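PDB 6FJN: fiber from Human adenovirus 26, which builds the capsid fiber, whose terminal knob domain probably binds a host-cell receptor to attach the virion. Local coordinates for residues A[123-128]-A[139-144]. Residues are numbered along the deposited sequence; the frame is centred on the assembly and turned at random. Where two conformers were deposited one is given.
Sequences KIISNV and IITIAF
Ile139 lies beside Ile125, their CG2 methyls 3.7 Å apart, on an antiparallel beta hairpin formed by strands 123-129 and 137-144 at one margin of a sheet in the fiber knob's beta-sandwich. Both residues also pack on a neighbouring subunit of the trimer, Ile139 on its Thr134 and Ile125 on its Tyr129. Next along the strand, Ile140 lies on the other face of the sheet and touches Phe160 of strand 154-161. Its backbone exchanges two hydrogen bonds with Ser126, Ile140 N to Ser126 O at 2.8 Å and Ser126 N to Ile140 O at 3.0 Å. The Ile140 chi1 of -173° leaves CG2 between the backbone N and the carbonyl carbon, and from there it meets Val128 CG1 at 4.0 Å. Thr141 returns to the subunit-facing side, where OG1 and CG2 both border Ile125 CG1 and the CG2 methyl also meets Lys123 CD at 3.9 Å. Ile142 and Ile124 form the second hydrogen-bonded pair, Ile142 N to Ile124 O and Ile124 N to Ile142 O, each 2.8 Å; their side chains reach across the sandwich to Phe178 of the opposing sheet. Lys123, extended beyond CG, runs over Ala143 and brings CG to 3.9 Å from Ala143 CB. At the end of the strand, the Phe144 ring, which also meets Tyr108 and Tyr180, receives Ile124 CD1 at its edge, near the ring plane, 3.7 Å from CE2.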
loop_
_atom_site.group_PDB
_atom_site.type_symbol
_atom_site.label_atom_id
_atom_site.label_comp_id
_atom_site.label_asym_id
_atom_site.label_seq_id
_atom_site.Cartn_x
_atom_site.Cartn_y
_atom_site.Cartn_z
ATOM N N LYS A 123 -12.673 -5.893 -4.179
ATOM C CA LYS A 123 -12.455 -5.495 -2.802
ATOM C C LYS A 123 -10.967 -5.516 -2.481
ATOM O O LYS A 123 -10.184 -6.282 -3.044
ATOM C CB LYS A 123 -13.214 -6.394 -1.832
ATOM C CG LYS A 123 -14.701 -6.152 -1.893
ATOM C CD LYS A 123 -15.492 -7.064 -1.003
ATOM C CE LYS A 123 -16.972 -6.748 -0.974
ATOM N NZ LYS A 123 -17.723 -7.635 -0.038
ATOM N N ILE A 124 -10.632 -4.686 -1.492
ATOM C CA ILE A 124 -9.373 -4.704 -0.754
ATOM C C ILE A 124 -9.724 -4.991 0.687
ATOM O O ILE A 124 -10.623 -4.316 1.226
ATOM C CB ILE A 124 -8.627 -3.363 -0.836
ATOM C CG1 ILE A 124 -8.326 -2.996 -2.267
ATOM C CG2 ILE A 124 -7.404 -3.376 0.047
ATOM C CD1 ILE A 124 -8.064 -1.507 -2.381
ATOM N N ILE A 125 -9.081 -5.972 1.334
ATOM C CA ILE A 125 -9.333 -6.230 2.738
ATOM C C ILE A 125 -8.007 -6.215 3.451
ATOM O O ILE A 125 -7.030 -6.894 3.004
ATOM C CB ILE A 125 -10.050 -7.569 2.945
ATOM C CG1 ILE A 125 -11.476 -7.483 2.364
ATOM C CG2 ILE A 125 -10.136 -7.933 4.424
ATOM C CD1 ILE A 125 -12.237 -8.778 2.326
ATOM N N SER A 126 -7.912 -5.484 4.541
ATOM C CA SER A 126 -6.681 -5.456 5.348
ATOM C C SER A 126 -7.043 -5.082 6.755
ATOM O O SER A 126 -8.246 -5.051 7.127
ATOM C CB SER A 126 -5.681 -4.496 4.715
ATOM O OG SER A 126 -4.391 -4.632 5.297
ATOM N N ASN A 127 -6.046 -4.819 7.604
ATOM C CA ASN A 127 -6.269 -4.321 8.941
ATOM C C ASN A 127 -5.752 -2.913 9.116
ATOM O O ASN A 127 -4.668 -2.578 8.589
ATOM C CB ASN A 127 -5.557 -5.192 9.978
ATOM C CG ASN A 127 -6.247 -6.538 10.125
ATOM O OD1 ASN A 127 -7.281 -6.580 10.708
ATOM N ND2 ASN A 127 -5.863 -7.532 9.342
ATOM N N VAL A 128 -6.503 -2.121 9.864
ATOM C CA VAL A 128 -6.063 -0.859 10.441
ATOM C C VAL A 128 -6.193 -1.024 11.961
ATOM O O VAL A 128 -6.619 -2.089 12.429
ATOM C CB VAL A 128 -6.846 0.341 9.898
ATOM C CG1 VAL A 128 -6.565 0.530 8.429
ATOM C CG2 VAL A 128 -8.355 0.206 10.156
ATOM N N ILE A 139 -10.804 -4.557 10.757
ATOM C CA ILE A 139 -10.697 -4.966 9.360
ATOM C C ILE A 139 -11.254 -3.795 8.560
ATOM O O ILE A 139 -12.324 -3.247 8.899
ATOM C CB ILE A 139 -11.501 -6.254 9.119
ATOM C CG1 ILE A 139 -11.123 -7.348 10.142
ATOM C CG2 ILE A 139 -11.335 -6.743 7.714
ATOM C CD1 ILE A 139 -12.131 -8.472 10.157
ATOM N N ILE A 140 -10.513 -3.394 7.568
ATOM C CA ILE A 140 -11.027 -2.448 6.577
ATOM C C ILE A 140 -11.316 -3.226 5.292
ATOM O O ILE A 140 -10.471 -3.991 4.808
ATOM C CB ILE A 140 -10.072 -1.282 6.312
ATOM C CG1 ILE A 140 -10.735 -0.246 5.414
ATOM C CG2 ILE A 140 -8.689 -1.685 5.816
ATOM C CD1 ILE A 140 -9.929 1.025 5.207
ATOM N N THR A 141 -12.524 -3.022 4.752
ATOM C CA THR A 141 -12.894 -3.568 3.448
ATOM C C THR A 141 -13.221 -2.389 2.553
ATOM O O THR A 141 -14.183 -1.625 2.868
ATOM C CB THR A 141 -14.112 -4.476 3.529
ATOM O OG1 THR A 141 -13.839 -5.571 4.416
ATOM C CG2 THR A 141 -14.427 -5.056 2.159
ATOM N N ILE A 142 -12.483 -2.207 1.479
ATOM C CA ILE A 142 -12.776 -1.185 0.474
ATOM C C ILE A 142 -13.383 -1.897 -0.708
ATOM O O ILE A 142 -12.797 -2.857 -1.202
ATOM C CB ILE A 142 -11.549 -0.392 0.070
ATOM C CG1 ILE A 142 -10.800 0.107 1.312
ATOM C CG2 ILE A 142 -11.960 0.754 -0.837
ATOM C CD1 ILE A 142 -9.545 0.898 1.026
ATOM N N ALA A 143 -14.548 -1.438 -1.184
ATOM C CA ALA A 143 -15.220 -2.074 -2.306
ATOM C C ALA A 143 -15.484 -1.082 -3.387
ATOM O O ALA A 143 -15.932 0.044 -3.114
ATOM C CB ALA A 143 -16.528 -2.742 -1.873
ATOM N N PHE A 144 -15.273 -1.503 -4.635
ATOM C CA PHE A 144 -15.417 -0.640 -5.796
ATOM C C PHE A 144 -16.596 -1.055 -6.647
ATOM O O PHE A 144 -16.686 -2.208 -7.099
ATOM C CB PHE A 144 -14.134 -0.709 -6.641
ATOM C CG PHE A 144 -12.923 -0.271 -5.848
ATOM C CD1 PHE A 144 -12.725 1.060 -5.522
ATOM C CD2 PHE A 144 -12.004 -1.177 -5.383
ATOM C CE1 PHE A 144 -11.680 1.472 -4.742
ATOM C CE2 PHE A 144 -10.922 -0.764 -4.591
ATOM C CZ PHE A 144 -10.797 0.565 -4.276
#